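Local coordinates for protein 2-(hydroxymethyl)glutarate dehydrogenase (Eubacterium barkeri, PDB 3CKY) that catalyses the reversible NAD-dependent interconversion of 2-formylglutarate and (S)-2-hydroxymethylglutarate, a step in the fermentation of nicotinate, and works as a homotetramer, at residues L24-F33 and Q46-V57; L181-L192 and S216-I227. All coordinates share one frame; numbering follows the deposited sequence.

In the fold
The two contacts sit on opposite sides of the chain's centre, their own centres about 41 Å apart and their nearest atoms about 25 Å apart, so they do not touch. Interaction 1 belongs to the Rossmann-type nucleotide-binding domain, where strand 49-50 forms one edge of the sheet; Asn54 there comes within about 3 Å, side chain to side chain, of Ile10, part of the probable NAD-binding region. Interaction 2 lies in the all-helical part that follows, where helix 217-228 packs on the long helix 169-197. That helix also carries Lys174, the probable active-site lysine, whose side chain is about 9 Å from that of Leu181.

Interaction 1. Residues L24-F33 and Q46-V57; sequences LKEGVTVYAF and QGAQACENNQKV
Strands 29-33 and 49-50 are the parallel ends of a beta-alpha-beta unit in the Rossmann fold, joined through helix 37-44, with 49-50 at the edge of the sheet. Three backbone hydrogen bonds zip them together: Gln49 N gives a bond of 2.8 Å to Val30 O, Ala32 N reaches Gln49 O, and Cys51 N reaches Ala32 O. Tyr31 and Gln49 put their side chains on one face of the sheet, where they run alongside each other in the same direction, Tyr31 CD1 3.8 Å from Gln49 CB. Cys51 SG, 3.8 Å from Tyr31 CB, approaches that ring obliquely. At the start of the contact Leu24 spreads its two methyls over the Schellman turn at Gly47: CD1 packs on Ala48 CB and CD2 sits against the Gly47 carbonyl. The far end is built round Phe33. With CG anti to the backbone N (chi1 172°), its ring extends to the turn that starts helix 54-60. Asn53 CA makes a CH-pi contact over the centre of one face, 3.7 Å from the centroid, while Cys51 O and Asn54 OD1 stand at the ring edge, the Asn54 amide nearly perpendicular to the ring. Without the ring, as with an alanine here, a gap would probably be left under Asn53 CA and the Asn54 side chain would have more room to turn. From helix 54-60, Val57 CG2 packs against Phe33 CB at 3.7 Å. Asn54 also packs on Ile10, in the probable NAD-binding region. Asn53 is the N-cap of helix 54-60: its OD1 takes the N-H of Lys56 at 2.8 Å, nearly in line with the side-chain C=O.

Interaction 2. Residues L181-L192 and S216-I227; sequences LGCNMASLAEAL and SYAMEAKMEKFI
Leu188 holds CG anti to its backbone N (chi1 -174°), which lays CD2 against the backbone of the facing helix, 3.5 Å from Met219 CA, while CD1 faces Met219 SD; the two side chains cross at about a right angle. Leu192 turns the other way, CG anti to its carbonyl carbon (chi1 -70°), and meets Met223 tip to tip, its CD1 3.6 Å from Met223 SD. The same methyl touches Ile227 CD1, on which Met185 CE also closes at 4.0 Å. In this helical part of the enzyme, segments 181-192 and 217-227, on helices 169-197 and 217-228, cross at -59°, their axes 8.9 Å apart at the closest. Ala218, with only a methyl to place, probably helps the helices come this close: its CB lies 3.9 Å from Asn184 CB and also touches Leu181 CD1. Lys222 lends Met185 SD its aliphatic CG and takes its ammonium on to Asp281. On the other side of helix 169-197, the Glu190 carboxylate hydrogen-bonds to Thr262 OG1 and Met261 N, both of a neighbouring subunit. Ser216 is the N-cap of helix 217-228, its OG accepting from Met219 N, and one water accepts from both Asn184 ND2, at 2.8 Å, and Ala218 N, bridging the two helices.

Interaction 1. Residues L24-F33 and Q46-V57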
loop_
_atom_site.group_PDB
_atom_site.type_symbol
_atom_site.label_atom_id
_atom_site.label_comp_id
_atom_site.label_asym_id
_atom_site.label_seq_id
_atom_site.Cartn_x
_atom_site.Cartn_y
_atom_site.Cartn_z
ATOM N N LEU A 24 -14.070 -43.850 12.879
ATOM C CA LEU A 24 -14.938 -45.026 12.915
ATOM C C LEU A 24 -14.146 -46.317 12.715
ATOM O O LEU A 24 -14.462 -47.336 13.317
ATOM C CB LEU A 24 -16.046 -44.919 11.860
ATOM C CG LEU A 24 -17.171 -43.919 12.153
ATOM C CD1 LEU A 24 -18.017 -43.686 10.916
ATOM C CD2 LEU A 24 -18.037 -44.386 13.303
ATOM N N LYS A 25 -13.112 -46.269 11.885
ATOM C CA LYS A 25 -12.264 -47.437 11.669
ATOM C C LYS A 25 -11.403 -47.787 12.887
ATOM O O LYS A 25 -10.889 -48.897 12.969
ATOM C CB LYS A 25 -11.389 -47.251 10.425
ATOM C CG LYS A 25 -12.161 -47.450 9.119
ATOM C CD LYS A 25 -11.246 -47.621 7.905
ATOM C CE LYS A 25 -10.834 -46.289 7.306
ATOM N NZ LYS A 25 -9.941 -45.515 8.205
ATOM N N GLU A 26 -11.241 -46.853 13.824
ATOM C CA GLU A 26 -10.590 -47.148 15.108
ATOM C C GLU A 26 -11.605 -47.556 16.170
ATOM O O GLU A 26 -11.255 -47.708 17.340
ATOM C CB GLU A 26 -9.801 -45.943 15.620
ATOM C CG GLU A 26 -8.776 -45.399 14.655
ATOM C CD GLU A 26 -7.724 -46.413 14.254
ATOM O OE1 GLU A 26 -7.418 -47.320 15.054
ATOM O OE2 GLU A 26 -7.191 -46.291 13.131
ATOM N N GLY A 27 -12.861 -47.725 15.768
ATOM C CA GLY A 27 -13.912 -48.128 16.686
ATOM C C GLY A 27 -14.318 -47.046 17.671
ATOM O O GLY A 27 -14.879 -47.353 18.723
ATOM N N VAL A 28 -14.048 -45.782 17.342
ATOM C CA VAL A 28 -14.478 -44.685 18.209
ATOM C C VAL A 28 -15.920 -44.326 17.846
ATOM O O VAL A 28 -16.291 -44.312 16.665
ATOM C CB VAL A 28 -13.560 -43.422 18.132
ATOM C CG1 VAL A 28 -12.154 -43.780 17.641
ATOM C CG2 VAL A 28 -14.185 -42.335 17.267
ATOM N N THR A 29 -16.728 -44.054 18.867
ATOM C CA THR A 29 -18.125 -43.672 18.666
ATOM C C THR A 29 -18.215 -42.262 18.085
ATOM O O THR A 29 -17.710 -41.310 18.682
ATOM C CB THR A 29 -18.916 -43.706 19.988
ATOM O OG1 THR A 29 -18.868 -45.025 20.550
ATOM C CG2 THR A 29 -20.363 -43.302 19.757
ATOM N N VAL A 30 -18.863 -42.144 16.927
ATOM C CA VAL A 30 -18.975 -40.877 16.203
ATOM C C VAL A 30 -20.441 -40.493 15.962
ATOM O O VAL A 30 -21.172 -41.207 15.273
ATOM C CB VAL A 30 -18.251 -40.943 14.832
ATOM C CG1 VAL A 30 -18.477 -39.663 14.039
ATOM C CG2 VAL A 30 -16.760 -41.203 15.017
ATOM N N TYR A 31 -20.857 -39.365 16.538
ATOM C CA TYR A 31 -22.156 -38.756 16.236
ATOM C C TYR A 31 -21.971 -37.703 15.146
ATOM O O TYR A 31 -20.899 -37.113 15.033
ATOM C CB TYR A 31 -22.757 -38.111 17.487
ATOM C CG TYR A 31 -22.950 -39.071 18.636
ATOM C CD1 TYR A 31 -24.104 -39.844 18.740
ATOM C CD2 TYR A 31 -21.978 -39.212 19.618
ATOM C CE1 TYR A 31 -24.283 -40.733 19.802
ATOM C CE2 TYR A 31 -22.147 -40.096 20.678
ATOM C CZ TYR A 31 -23.299 -40.852 20.764
ATOM O OH TYR A 31 -23.458 -41.717 21.816
ATOM N N ALA A 32 -23.005 -37.462 14.345
ATOM C CA ALA A 32 -22.870 -36.551 13.208
ATOM C C ALA A 32 -24.188 -35.939 12.714
ATOM O O ALA A 32 -25.234 -36.594 12.691
ATOM C CB ALA A 32 -22.168 -37.263 12.058
ATOM N N PHE A 33 -24.109 -34.665 12.327
ATOM C CA PHE A 33 -25.176 -33.981 11.603
ATOM C C PHE A 33 -24.615 -33.063 10.512
ATOM O O PHE A 33 -23.539 -32.479 10.657
ATOM C CB PHE A 33 -26.048 -33.150 12.543
ATOM C CG PHE A 33 -27.036 -32.276 11.819
ATOM C CD1 PHE A 33 -28.218 -32.808 11.322
ATOM C CD2 PHE A 33 -26.767 -30.932 11.600
ATOM C CE1 PHE A 33 -29.125 -32.010 10.635
ATOM C CE2 PHE A 33 -27.668 -30.126 10.918
ATOM C CZ PHE A 33 -28.849 -30.665 10.435
ATOM N N GLN A 46 -20.541 -46.384 7.575
ATOM C CA GLN A 46 -19.286 -46.797 8.218
ATOM C C GLN A 46 -19.394 -46.897 9.747
ATOM O O GLN A 46 -18.401 -47.191 10.420
ATOM C CB GLN A 46 -18.132 -45.858 7.822
ATOM C CG GLN A 46 -17.336 -46.332 6.610
ATOM C CD GLN A 46 -18.149 -46.294 5.330
ATOM O OE1 GLN A 46 -18.681 -45.246 4.953
ATOM N NE2 GLN A 46 -18.243 -47.435 4.649
ATOM N N GLY A 47 -20.588 -46.660 10.290
ATOM C CA GLY A 47 -20.855 -46.866 11.716
ATOM C C GLY A 47 -21.176 -45.622 12.528
ATOM O O GLY A 47 -21.292 -45.697 13.750
ATOM N N ALA A 48 -21.318 -44.478 11.865
ATOM C CA ALA A 48 -21.652 -43.234 12.555
ATOM C C ALA A 48 -23.098 -43.267 13.036
ATOM O O ALA A 48 -23.950 -43.910 12.421
ATOM C CB ALA A 48 -21.438 -42.044 11.636
ATOM N N GLN A 49 -23.363 -42.579 14.144
ATOM C CA GLN A 49 -24.720 -42.419 14.648
ATOM C C GLN A 49 -25.273 -41.049 14.246
ATOM O O GLN A 49 -24.788 -40.012 14.700
ATOM C CB GLN A 49 -24.753 -42.602 16.167
ATOM C CG GLN A 49 -24.511 -44.049 16.609
ATOM C CD GLN A 49 -24.895 -44.306 18.058
ATOM O OE1 GLN A 49 -24.088 -44.805 18.844
ATOM N NE2 GLN A 49 -26.130 -43.968 18.418
ATOM N N ALA A 50 -26.288 -41.055 13.383
ATOM C CA ALA A 50 -26.878 -39.820 12.872
ATOM C C ALA A 50 -27.653 -39.080 13.962
ATOM O O ALA A 50 -28.223 -39.698 14.864
ATOM C CB ALA A 50 -27.781 -40.115 11.683
ATOM N N CYS A 51 -27.650 -37.752 13.873
ATOM C CA CYS A 51 -28.381 -36.893 14.801
ATOM C C CYS A 51 -29.291 -35.937 14.033
ATOM O O CYS A 51 -29.062 -35.648 12.858
ATOM C CB CYS A 51 -27.409 -36.096 15.675
ATOM S SG CYS A 51 -26.342 -37.093 16.725
ATOM N N GLU A 52 -30.316 -35.444 14.722
ATOM C CA GLU A 52 -31.349 -34.600 14.125
ATOM C C GLU A 52 -30.862 -33.184 13.827
ATOM O O GLU A 52 -31.345 -32.536 12.898
ATOM C CB GLU A 52 -32.535 -34.522 15.084
ATOM C CG GLU A 52 -33.820 -33.984 14.496
ATOM C CD GLU A 52 -34.888 -33.833 15.553
ATOM O OE1 GLU A 52 -34.705 -32.998 16.463
ATOM O OE2 GLU A 52 -35.902 -34.554 15.479
ATOM N N ASN A 53 -29.911 -32.711 14.626
ATOM C CA ASN A 53 -29.429 -31.334 14.535
ATOM C C ASN A 53 -28.117 -31.146 15.300
ATOM O O ASN A 53 -27.620 -32.085 15.919
ATOM C CB ASN A 53 -30.505 -30.384 15.070
ATOM C CG ASN A 53 -30.973 -30.761 16.459
ATOM O OD1 ASN A 53 -30.167 -30.919 17.375
ATOM N ND2 ASN A 53 -32.287 -30.906 16.626
ATOM N N ASN A 54 -27.568 -29.934 15.253
ATOM C CA ASN A 54 -26.312 -29.603 15.950
ATOM C C ASN A 54 -26.366 -29.807 17.460
ATOM O O ASN A 54 -25.430 -30.336 18.054
ATOM C CB ASN A 54 -25.915 -28.146 15.681
ATOM C CG ASN A 54 -25.518 -27.892 14.233
ATOM O OD1 ASN A 54 -25.170 -28.813 13.499
ATOM N ND2 ASN A 54 -25.562 -26.630 13.821
ATOM N N GLN A 55 -27.457 -29.369 18.077
ATOM C CA GLN A 55 -27.638 -29.530 19.519
ATOM C C GLN A 55 -27.589 -30.998 19.941
ATOM O O GLN A 55 -26.950 -31.339 20.940
ATOM C CB GLN A 55 -28.965 -28.918 19.953
ATOM C CG GLN A 55 -29.025 -27.419 19.768
ATOM C CD GLN A 55 -30.194 -26.802 20.501
ATOM O OE1 GLN A 55 -31.307 -27.329 20.471
ATOM N NE2 GLN A 55 -29.945 -25.684 21.172
ATOM N N LYS A 56 -28.267 -31.853 19.174
ATOM C CA LYS A 56 -28.266 -33.299 19.417
ATOM C C LYS A 56 -26.848 -33.860 19.446
ATOM O O LYS A 56 -26.489 -34.603 20.359
ATOM C CB LYS A 56 -29.085 -34.025 18.346
ATOM C CG LYS A 56 -30.597 -33.858 18.483
ATOM C CD LYS A 56 -31.232 -34.995 19.272
ATOM C CE LYS A 56 -31.562 -36.201 18.390
ATOM N NZ LYS A 56 -30.363 -36.883 17.824
ATOM N N VAL A 57 -26.043 -33.493 18.449
ATOM C CA VAL A 57 -24.645 -33.903 18.409
ATOM C C VAL A 57 -23.917 -33.373 19.647
ATOM O O VAL A 57 -23.187 -34.113 20.311
ATOM C CB VAL A 57 -23.922 -33.394 17.137
ATOM C CG1 VAL A 57 -22.455 -33.817 17.147
ATOM C CG2 VAL A 57 -24.617 -33.903 15.880
#

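Interaction 2. Residues L181-L192 and S216-I227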
loop_
_atom_site.group_PDB
_atom_site.type_symbol
_atom_site.label_atom_id
_atom_site.label_comp_id
_atom_site.label_asym_id
_atom_site.label_seq_id
_atom_site.Cartn_x
_atom_site.Cartn_y
_atom_site.Cartn_z
ATOM N N LEU A 181 2.646 -17.342 1.568
ATOM C CA LEU A 181 2.306 -17.915 0.263
ATOM C C LEU A 181 1.738 -16.856 -0.690
ATOM O O LEU A 181 2.177 -16.740 -1.834
ATOM C CB LEU A 181 1.287 -19.053 0.409
ATOM C CG LEU A 181 0.785 -19.735 -0.878
ATOM C CD1 LEU A 181 1.976 -20.289 -1.729
ATOM C CD2 LEU A 181 -0.215 -20.843 -0.559
ATOM N N GLY A 182 0.748 -16.104 -0.213
ATOM C CA GLY A 182 0.122 -15.050 -0.999
ATOM C C GLY A 182 1.061 -13.936 -1.408
ATOM O O GLY A 182 1.081 -13.539 -2.569
ATOM N N CYS A 183 1.843 -13.442 -0.458
ATOM C CA CYS A 183 2.836 -12.414 -0.747
ATOM C C CYS A 183 3.876 -12.894 -1.763
ATOM O O CYS A 183 4.226 -12.166 -2.699
ATOM C CB CYS A 183 3.548 -11.967 0.531
ATOM S SG CYS A 183 2.558 -10.967 1.677
ATOM N N ASN A 184 4.372 -14.110 -1.563
ATOM C CA ASN A 184 5.433 -14.654 -2.396
ATOM C C ASN A 184 4.939 -14.801 -3.824
ATOM O O ASN A 184 5.672 -14.534 -4.767
ATOM C CB ASN A 184 5.933 -16.000 -1.840
ATOM C CG ASN A 184 6.639 -15.863 -0.511
ATOM O OD1 ASN A 184 6.972 -14.759 -0.071
ATOM N ND2 ASN A 184 6.880 -16.989 0.140
ATOM N N MET A 185 3.673 -15.194 -3.976
ATOM C CA MET A 185 3.073 -15.331 -5.287
ATOM C C MET A 185 2.869 -13.975 -5.961
ATOM O O MET A 185 3.216 -13.795 -7.131
ATOM C CB MET A 185 1.744 -16.066 -5.191
ATOM C CG MET A 185 1.000 -16.235 -6.549
ATOM S SD MET A 185 1.815 -17.315 -7.747
ATOM C CE MET A 185 2.290 -16.171 -9.048
ATOM N N ALA A 186 2.311 -13.021 -5.227
ATOM C CA ALA A 186 2.154 -11.669 -5.747
ATOM C C ALA A 186 3.500 -11.088 -6.240
ATOM O O ALA A 186 3.568 -10.464 -7.295
ATOM C CB ALA A 186 1.510 -10.748 -4.675
ATOM N N SER A 187 4.560 -11.291 -5.464
ATOM C CA SER A 187 5.889 -10.827 -5.851
ATOM C C SER A 187 6.383 -11.543 -7.112
ATOM O O SER A 187 6.929 -10.932 -8.026
ATOM C CB SER A 187 6.880 -11.050 -4.706
ATOM O OG SER A 187 6.491 -10.369 -3.523
ATOM N N LEU A 188 6.167 -12.849 -7.153
ATOM C CA LEU A 188 6.547 -13.671 -8.305
ATOM C C LEU A 188 5.861 -13.195 -9.593
ATOM O O LEU A 188 6.490 -13.096 -10.663
ATOM C CB LEU A 188 6.213 -15.145 -8.030
ATOM C CG LEU A 188 6.694 -16.157 -9.083
ATOM C CD1 LEU A 188 8.234 -16.120 -9.251
ATOM C CD2 LEU A 188 6.192 -17.554 -8.755
ATOM N N ALA A 189 4.580 -12.872 -9.477
ATOM C CA ALA A 189 3.783 -12.439 -10.626
ATOM C C ALA A 189 4.432 -11.274 -11.395
ATOM O O ALA A 189 4.672 -11.374 -12.620
ATOM C CB ALA A 189 2.381 -12.063 -10.172
ATOM N N GLU A 190 4.708 -10.177 -10.673
ATOM C CA GLU A 190 5.308 -8.991 -11.288
ATOM C C GLU A 190 6.755 -9.248 -11.734
ATOM O O GLU A 190 7.188 -8.737 -12.780
ATOM C CB GLU A 190 5.209 -7.775 -10.364
ATOM C CG GLU A 190 6.095 -7.834 -9.105
ATOM C CD GLU A 190 5.829 -6.698 -8.128
ATOM O OE1 GLU A 190 6.795 -6.030 -7.678
ATOM O OE2 GLU A 190 4.647 -6.481 -7.795
ATOM N N ALA A 191 7.484 -10.053 -10.956
ATOM C CA ALA A 191 8.871 -10.423 -11.277
ATOM C C ALA A 191 9.011 -11.145 -12.608
ATOM O O ALA A 191 9.932 -10.869 -13.393
ATOM C CB ALA A 191 9.459 -11.292 -10.168
ATOM N N LEU A 192 8.116 -12.094 -12.851
ATOM C CA LEU A 192 8.148 -12.884 -14.077
ATOM C C LEU A 192 7.810 -12.040 -15.302
ATOM O O LEU A 192 8.434 -12.165 -16.351
ATOM C CB LEU A 192 7.196 -14.071 -13.965
ATOM C CG LEU A 192 7.613 -15.183 -12.991
ATOM C CD1 LEU A 192 6.532 -16.264 -12.942
ATOM C CD2 LEU A 192 8.963 -15.782 -13.388
ATOM N N SER A 216 11.080 -19.761 -3.849
ATOM C CA SER A 216 10.082 -19.954 -2.821
ATOM C C SER A 216 9.252 -21.167 -3.191
ATOM O O SER A 216 9.282 -21.614 -4.332
ATOM C CB SER A 216 9.185 -18.717 -2.700
ATOM O OG SER A 216 8.444 -18.472 -3.896
ATOM N N TYR A 217 8.521 -21.709 -2.230
ATOM C CA TYR A 217 7.582 -22.770 -2.526
ATOM C C TYR A 217 6.518 -22.299 -3.534
ATOM O O TYR A 217 6.159 -23.029 -4.441
ATOM C CB TYR A 217 6.928 -23.301 -1.249
ATOM C CG TYR A 217 5.873 -24.303 -1.557
ATOM C CD1 TYR A 217 6.202 -25.626 -1.812
ATOM C CD2 TYR A 217 4.548 -23.927 -1.661
ATOM C CE1 TYR A 217 5.221 -26.562 -2.136
ATOM C CE2 TYR A 217 3.570 -24.847 -1.979
ATOM C CZ TYR A 217 3.917 -26.156 -2.207
ATOM O OH TYR A 217 2.948 -27.052 -2.523
ATOM N N ALA A 218 6.028 -21.075 -3.365
ATOM C CA ALA A 218 5.111 -20.453 -4.347
ATOM C C ALA A 218 5.589 -20.658 -5.789
ATOM O O ALA A 218 4.845 -21.142 -6.644
ATOM C CB ALA A 218 4.927 -18.985 -4.063
ATOM N N MET A 219 6.838 -20.307 -6.060
ATOM C CA MET A 219 7.388 -20.502 -7.384
ATOM C C MET A 219 7.466 -21.991 -7.754
ATOM O O MET A 219 7.115 -22.374 -8.876
ATOM C CB MET A 219 8.759 -19.854 -7.494
ATOM C CG MET A 219 9.400 -20.055 -8.847
ATOM S SD MET A 219 10.887 -19.104 -9.044
ATOM C CE MET A 219 11.206 -19.349 -10.787
ATOM N N GLU A 220 7.928 -22.827 -6.826
ATOM C CA GLU A 220 8.063 -24.259 -7.100
ATOM C C GLU A 220 6.727 -24.899 -7.442
ATOM O O GLU A 220 6.621 -25.650 -8.402
ATOM C CB GLU A 220 8.697 -24.985 -5.916
ATOM C CG GLU A 220 10.200 -24.760 -5.811
ATOM C CD GLU A 220 10.682 -24.513 -4.386
ATOM O OE1 GLU A 220 10.222 -25.254 -3.471
ATOM O OE2 GLU A 220 11.513 -23.577 -4.196
ATOM N N ALA A 221 5.703 -24.563 -6.672
ATOM C CA ALA A 221 4.384 -25.151 -6.856
ATOM C C ALA A 221 3.669 -24.672 -8.129
ATOM O O ALA A 221 2.968 -25.458 -8.785
ATOM C CB ALA A 221 3.515 -24.872 -5.646
ATOM N N LYS A 222 3.840 -23.404 -8.481
ATOM C CA LYS A 222 2.977 -22.785 -9.482
ATOM C C LYS A 222 3.595 -22.608 -10.870
ATOM O O LYS A 222 2.898 -22.688 -11.866
ATOM C CB LYS A 222 2.473 -21.436 -8.969
ATOM C CG LYS A 222 1.756 -21.497 -7.610
ATOM C CD LYS A 222 0.605 -22.475 -7.591
ATOM C CE LYS A 222 -0.146 -22.440 -6.269
ATOM N NZ LYS A 222 -1.257 -23.448 -6.245
ATOM N N MET A 223 4.896 -22.376 -10.924
ATOM C CA MET A 223 5.550 -21.942 -12.158
ATOM C C MET A 223 5.325 -22.899 -13.341
ATOM O O MET A 223 4.781 -22.540 -14.370
ATOM C CB MET A 223 7.051 -21.772 -11.890
ATOM C CG MET A 223 7.873 -21.329 -13.077
ATOM S SD MET A 223 7.465 -19.654 -13.511
ATOM C CE MET A 223 8.746 -19.303 -14.752
ATOM N N GLU A 224 5.730 -24.130 -13.169
ATOM C CA GLU A 224 5.638 -25.091 -14.237
ATOM C C GLU A 224 4.203 -25.587 -14.452
ATOM O O GLU A 224 3.710 -25.605 -15.583
ATOM C CB GLU A 224 6.568 -26.250 -13.926
ATOM C CG GLU A 224 6.861 -27.129 -15.109
ATOM C CD GLU A 224 8.032 -28.070 -14.861
ATOM O OE1 GLU A 224 9.060 -27.587 -14.280
ATOM O OE2 GLU A 224 7.914 -29.261 -15.256
ATOM N N LYS A 225 3.522 -25.942 -13.369
ATOM C CA LYS A 225 2.205 -26.564 -13.475
ATOM C C LYS A 225 1.097 -25.633 -13.987
ATOM O O LYS A 225 0.224 -26.086 -14.735
ATOM C CB LYS A 225 1.784 -27.166 -12.135
ATOM C CG LYS A 225 0.504 -27.997 -12.221
ATOM C CD LYS A 225 0.115 -28.606 -10.883
ATOM C CE LYS A 225 -1.275 -29.248 -10.966
ATOM N NZ LYS A 225 -1.795 -29.691 -9.627
ATOM N N PHE A 226 1.126 -24.365 -13.569
ATOM C CA PHE A 226 0.055 -23.421 -13.868
ATOM C C PHE A 226 0.480 -22.288 -14.799
ATOM O O PHE A 226 -0.168 -22.054 -15.810
ATOM C CB PHE A 226 -0.520 -22.820 -12.578
ATOM C CG PHE A 226 -1.122 -23.840 -11.650
ATOM C CD1 PHE A 226 -2.454 -24.239 -11.791
ATOM C CD2 PHE A 226 -0.364 -24.409 -10.635
ATOM C CE1 PHE A 226 -3.012 -25.187 -10.935
ATOM C CE2 PHE A 226 -0.926 -25.366 -9.770
ATOM C CZ PHE A 226 -2.247 -25.747 -9.925
ATOM N N ILE A 227 1.533 -21.575 -14.424
ATOM C CA ILE A 227 1.944 -20.378 -15.130
ATOM C C ILE A 227 2.462 -20.759 -16.510
ATOM O O ILE A 227 1.940 -20.301 -17.504
ATOM C CB ILE A 227 3.029 -19.569 -14.340
ATOM C CG1 ILE A 227 2.429 -19.005 -13.047
ATOM C CG2 ILE A 227 3.593 -18.428 -15.171
ATOM C CD1 ILE A 227 3.479 -18.452 -12.054
HETATM O O HOH W 1 6.405 -19.636 -0.514
#